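Local coordinates for GDSL-like protein (Roseburia intestinalis L1-82, PDB 6HFZ) that removes acetyl groups from acetylated mannans as a two-domain esterase with a GDSL-type (SGNH hydrolase) family fold, at residues E119-T130 and Y226-K237. Residues are numbered along the deposited sequence; the frame is centred on the assembly and turned at random.
Sequences ETYEGLVRKVYT and YPAPLTKNTYEK
From Tyr-226 the chain runs back along helix 115-129 against its direction, bringing Asn-233 alongside Glu-119, then reverses, so that the CA atoms of Gly-123 and Glu-236 lie 3.9 Å apart, so tight that a beta carbon on Gly-123 would press on the Tyr-235–Glu-236 peptide. Two glutamates of the helix grip loop backbone. Glu-122, with CG anti to the backbone N (chi1 -180°), presents its carboxylate fork end-on: OE1 takes the N-H of Leu-230 and OE2 that of Thr-231 (N to OE2 2.8 Å), both through syn lone pairs. The Thr-231 hydroxyl donates to OE2, while its OG1 accepts from Asn-233 N, closing an ST turn. Glu-119 OE2 receives Thr-234 N on its anti lone pair and, from above the carboxylate plane, Thr-234 OG1 at 2.6 Å. In this SGNH-hydrolase fold the helix packs against the central sheet, on strand 136-141, and the loop links helix 196-215, the last of that domain, to strand 237-241 of the beta-rich domain. Arg-126 is sandwiched: Pro-229 lies over one guanidinium face, the hydroxyl of Tyr-226 over the other. At the edge, NE makes a salt bridge to Glu-236 OE2 (3.0 Å) and NH1 reaches Pro-227 O (3.0 Å). Tyr-162 OH bonds both NH1 and Glu-122 OE1. A leucine in its place would probably leave Glu-236 without its charge partner and Pro-227 O without this donor. Asn-233 ND2 shares Glu-236 OE2. Thr-120 CG2 sits over the Tyr-235 ring, 3.8 Å from its centroid, in a CH-pi contact, its hydroxyl bonded to Ser-84.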
loop_
_atom_site.group_PDB
_atom_site.type_symbol
_atom_site.label_atom_id
_atom_site.label_comp_id
_atom_site.label_asym_id
_atom_site.label_seq_id
_atom_site.Cartn_x
_atom_site.Cartn_y
_atom_site.Cartn_z
ATOM N N GLU A 119 5.133 12.097 2.071
ATOM C CA GLU A 119 3.958 12.673 2.723
ATOM C C GLU A 119 2.835 11.636 2.883
ATOM O O GLU A 119 2.255 11.522 3.962
ATOM C CB GLU A 119 3.493 13.909 1.945
ATOM C CG GLU A 119 2.440 14.705 2.695
ATOM C CD GLU A 119 1.968 16.000 2.039
ATOM O OE1 GLU A 119 2.484 16.370 0.956
ATOM O OE2 GLU A 119 1.061 16.627 2.580
ATOM N N THR A 120 2.560 10.862 1.829
ATOM C CA THR A 120 1.521 9.829 1.925
ATOM C C THR A 120 1.932 8.756 2.946
ATOM O O THR A 120 1.103 8.292 3.741
ATOM C CB THR A 120 1.099 9.252 0.572
ATOM O OG1 THR A 120 2.220 8.545 0.018
ATOM C CG2 THR A 120 0.656 10.303 -0.425
ATOM N N TYR A 121 3.178 8.275 2.898
ATOM C CA TYR A 121 3.661 7.286 3.879
ATOM C C TYR A 121 3.602 7.817 5.316
ATOM O O TYR A 121 3.253 7.069 6.231
ATOM C CB TYR A 121 5.074 6.902 3.485
ATOM C CG TYR A 121 5.684 5.673 4.074
ATOM C CD1 TYR A 121 5.488 4.450 3.464
ATOM C CD2 TYR A 121 6.626 5.773 5.094
ATOM C CE1 TYR A 121 6.168 3.331 3.885
ATOM C CE2 TYR A 121 7.306 4.657 5.531
ATOM C CZ TYR A 121 7.073 3.435 4.922
ATOM O OH TYR A 121 7.786 2.316 5.272
ATOM N N GLU A 122 3.924 9.109 5.521
ATOM C CA GLU A 122 3.813 9.685 6.852
ATOM C C GLU A 122 2.351 9.621 7.348
ATOM O O GLU A 122 2.117 9.221 8.507
ATOM C CB GLU A 122 4.338 11.122 6.931
ATOM C CG GLU A 122 4.194 11.655 8.339
ATOM C CD GLU A 122 5.002 12.900 8.656
ATOM O OE1 GLU A 122 5.554 12.974 9.802
ATOM O OE2 GLU A 122 5.136 13.730 7.778
ATOM N N GLY A 123 1.388 9.992 6.491
ATOM C CA GLY A 123 -0.022 9.874 6.820
ATOM C C GLY A 123 -0.403 8.464 7.204
ATOM O O GLY A 123 -1.103 8.263 8.183
ATOM N N LEU A 124 0.077 7.472 6.424
ATOM C CA LEU A 124 -0.226 6.075 6.715
ATOM C C LEU A 124 0.360 5.665 8.065
ATOM O O LEU A 124 -0.359 5.034 8.933
ATOM C CB LEU A 124 0.332 5.192 5.592
ATOM C CG LEU A 124 0.238 3.695 5.892
ATOM C CD1 LEU A 124 -1.217 3.225 6.041
ATOM C CD2 LEU A 124 0.969 2.882 4.816
ATOM N N VAL A 125 1.645 5.970 8.284
ATOM C CA VAL A 125 2.318 5.599 9.526
ATOM C C VAL A 125 1.589 6.228 10.739
ATOM O O VAL A 125 1.351 5.555 11.766
ATOM C CB VAL A 125 3.826 5.938 9.491
ATOM C CG1 VAL A 125 4.473 5.839 10.867
ATOM C CG2 VAL A 125 4.580 5.098 8.477
ATOM N N ARG A 126 1.363 7.546 10.694
ATOM C CA ARG A 126 0.632 8.231 11.790
ATOM C C ARG A 126 -0.705 7.532 12.069
ATOM O O ARG A 126 -1.039 7.266 13.231
ATOM C CB ARG A 126 0.447 9.716 11.502
ATOM C CG ARG A 126 1.749 10.500 11.548
ATOM C CD ARG A 126 1.549 11.945 11.207
ATOM N NE ARG A 126 0.759 12.594 12.247
ATOM C CZ ARG A 126 1.272 13.233 13.297
ATOM N NH1 ARG A 126 2.576 13.211 13.526
ATOM N NH2 ARG A 126 0.457 13.932 14.088
ATOM N N LYS A 127 -1.492 7.239 11.026
ATOM C CA LYS A 127 -2.816 6.658 11.222
ATOM C C LYS A 127 -2.701 5.294 11.907
ATOM O O LYS A 127 -3.492 4.929 12.749
ATOM C CB LYS A 127 -3.559 6.564 9.888
ATOM C CG LYS A 127 -4.876 5.776 9.887
ATOM C CD LYS A 127 -5.685 5.889 8.629
ATOM C CE LYS A 127 -6.335 7.239 8.468
ATOM N NZ LYS A 127 -6.740 7.525 7.067
ATOM N N VAL A 128 -1.783 4.446 11.420
ATOM C CA VAL A 128 -1.673 3.099 11.998
ATOM C C VAL A 128 -1.134 3.170 13.431
ATOM O O VAL A 128 -1.637 2.485 14.336
ATOM C CB VAL A 128 -0.837 2.180 11.085
ATOM C CG1 VAL A 128 -0.533 0.855 11.750
ATOM C CG2 VAL A 128 -1.489 1.975 9.721
ATOM N N TYR A 129 -0.114 3.982 13.654
ATOM C CA TYR A 129 0.619 4.025 14.911
ATOM C C TYR A 129 -0.301 4.559 16.026
ATOM O O TYR A 129 -0.242 4.077 17.146
ATOM C CB TYR A 129 1.869 4.880 14.760
ATOM C CG TYR A 129 2.795 4.954 15.952
ATOM C CD1 TYR A 129 3.570 3.871 16.353
ATOM C CD2 TYR A 129 2.854 6.100 16.730
ATOM C CE1 TYR A 129 4.447 3.970 17.428
ATOM C CE2 TYR A 129 3.740 6.214 17.801
ATOM C CZ TYR A 129 4.537 5.144 18.148
ATOM O OH TYR A 129 5.447 5.253 19.171
ATOM N N THR A 130 -1.165 5.519 15.690
ATOM C CA THR A 130 -2.081 6.107 16.705
ATOM C C THR A 130 -3.457 5.434 16.736
ATOM O O THR A 130 -4.371 5.867 17.522
ATOM C CB THR A 130 -2.207 7.618 16.519
ATOM O OG1 THR A 130 -2.882 7.817 15.278
ATOM C CG2 THR A 130 -0.860 8.301 16.541
ATOM N N TYR A 226 5.075 11.417 21.096
ATOM C CA TYR A 226 4.576 11.379 19.713
ATOM C C TYR A 226 4.815 12.728 19.081
ATOM O O TYR A 226 4.230 13.732 19.521
ATOM C CB TYR A 226 3.096 11.020 19.692
ATOM C CG TYR A 226 2.507 10.890 18.315
ATOM C CD1 TYR A 226 3.006 9.956 17.416
ATOM C CD2 TYR A 226 1.387 11.616 17.943
ATOM C CE1 TYR A 226 2.435 9.784 16.166
ATOM C CE2 TYR A 226 0.812 11.458 16.695
ATOM C CZ TYR A 226 1.351 10.557 15.792
ATOM O OH TYR A 226 0.767 10.362 14.574
ATOM N N PRO A 227 5.662 12.811 18.031
ATOM C CA PRO A 227 6.060 14.111 17.522
ATOM C C PRO A 227 5.081 14.727 16.512
ATOM O O PRO A 227 4.269 13.988 15.888
ATOM C CB PRO A 227 7.399 13.779 16.869
ATOM C CG PRO A 227 7.198 12.393 16.305
ATOM C CD PRO A 227 6.378 11.691 17.368
ATOM N N ALA A 228 5.210 16.052 16.316
ATOM C CA ALA A 228 4.593 16.783 15.222
ATOM C C ALA A 228 5.068 16.189 13.898
ATOM O O ALA A 228 6.207 15.716 13.828
ATOM C CB ALA A 228 4.968 18.247 15.296
ATOM N N PRO A 229 4.254 16.205 12.819
ATOM C CA PRO A 229 4.689 15.609 11.549
ATOM C C PRO A 229 5.907 16.297 10.924
ATOM O O PRO A 229 6.172 17.455 11.161
ATOM C CB PRO A 229 3.478 15.706 10.614
ATOM C CG PRO A 229 2.495 16.652 11.315
ATOM C CD PRO A 229 2.884 16.724 12.773
ATOM N N LEU A 230 6.687 15.515 10.183
ATOM C CA LEU A 230 7.837 15.979 9.467
ATOM C C LEU A 230 7.425 16.687 8.164
ATOM O O LEU A 230 7.973 17.715 7.813
ATOM C CB LEU A 230 8.710 14.740 9.208
ATOM C CG LEU A 230 10.070 15.015 8.597
ATOM C CD1 LEU A 230 10.879 15.904 9.543
ATOM C CD2 LEU A 230 10.795 13.706 8.325
ATOM N N THR A 231 6.430 16.150 7.444
ATOM C CA THR A 231 5.892 16.748 6.237
ATOM C C THR A 231 4.648 17.575 6.563
ATOM O O THR A 231 4.236 17.656 7.722
ATOM C CB THR A 231 5.593 15.666 5.177
ATOM O OG1 THR A 231 4.377 15.013 5.552
ATOM C CG2 THR A 231 6.711 14.642 5.111
ATOM N N LYS A 232 4.030 18.165 5.524
ATOM C CA LYS A 232 2.721 18.868 5.650
ATOM C C LYS A 232 1.588 17.912 6.084
ATOM O O LYS A 232 0.555 18.353 6.592
ATOM C CB LYS A 232 2.332 19.508 4.321
ATOM C CG LYS A 232 3.213 20.668 3.886
ATOM C CD LYS A 232 2.642 21.370 2.674
ATOM C CE LYS A 232 3.625 22.337 2.043
ATOM N NZ LYS A 232 3.868 23.523 2.898
ATOM N N ASN A 233 1.788 16.606 5.892
ATOM C CA ASN A 233 0.946 15.561 6.415
ATOM C C ASN A 233 -0.520 15.761 5.992
ATOM O O ASN A 233 -1.422 15.544 6.780
ATOM C CB ASN A 233 1.067 15.445 7.927
ATOM C CG ASN A 233 0.320 14.265 8.481
ATOM O OD1 ASN A 233 0.386 13.163 7.915
ATOM N ND2 ASN A 233 -0.423 14.500 9.559
ATOM N N THR A 234 -0.748 16.109 4.721
ATOM C CA THR A 234 -2.102 16.392 4.249
ATOM C C THR A 234 -2.851 15.141 3.760
ATOM O O THR A 234 -3.912 15.283 3.131
ATOM C CB THR A 234 -2.077 17.524 3.213
ATOM O OG1 THR A 234 -1.443 17.137 2.008
ATOM C CG2 THR A 234 -1.395 18.771 3.732
ATOM N N TYR A 235 -2.316 13.930 3.989
ATOM C CA TYR A 235 -2.984 12.681 3.543
ATOM C C TYR A 235 -3.449 11.833 4.734
ATOM O O TYR A 235 -4.121 10.830 4.515
ATOM C CB TYR A 235 -2.117 11.863 2.578
ATOM C CG TYR A 235 -1.969 12.493 1.219
ATOM C CD1 TYR A 235 -0.948 13.378 0.967
ATOM C CD2 TYR A 235 -2.868 12.245 0.183
ATOM C CE1 TYR A 235 -0.800 13.976 -0.271
ATOM C CE2 TYR A 235 -2.718 12.804 -1.070
ATOM C CZ TYR A 235 -1.676 13.677 -1.294
ATOM O OH TYR A 235 -1.521 14.301 -2.498
ATOM N N GLU A 236 -3.175 12.249 5.977
ATOM C CA GLU A 236 -3.544 11.445 7.128
ATOM C C GLU A 236 -5.052 11.180 7.189
ATOM O O GLU A 236 -5.479 10.074 7.561
ATOM C CB GLU A 236 -3.052 12.023 8.449
ATOM C CG GLU A 236 -3.088 11.003 9.593
ATOM C CD GLU A 236 -2.620 11.465 10.978
ATOM O OE1 GLU A 236 -2.934 10.755 11.974
ATOM O OE2 GLU A 236 -1.950 12.515 11.051
ATOM N N LYS A 237 -5.862 12.184 6.871
ATOM C CA LYS A 237 -7.269 11.960 6.641
ATOM C C LYS A 237 -7.456 11.796 5.128
ATOM O O LYS A 237 -7.258 12.733 4.377
ATOM C CB LYS A 237 -8.103 13.118 7.212
ATOM C CG LYS A 237 -9.587 12.886 7.009
ATOM C CD LYS A 237 -10.551 13.805 7.746
ATOM C CE LYS A 237 -11.984 13.357 7.490
ATOM N NZ LYS A 237 -12.920 14.509 7.469
HETATM O O HOH W 1 -0.027 12.747 5.178
HETATM O O HOH W 2 5.138 17.915 2.592
HETATM O O HOH W 3 -2.234 14.110 13.062
#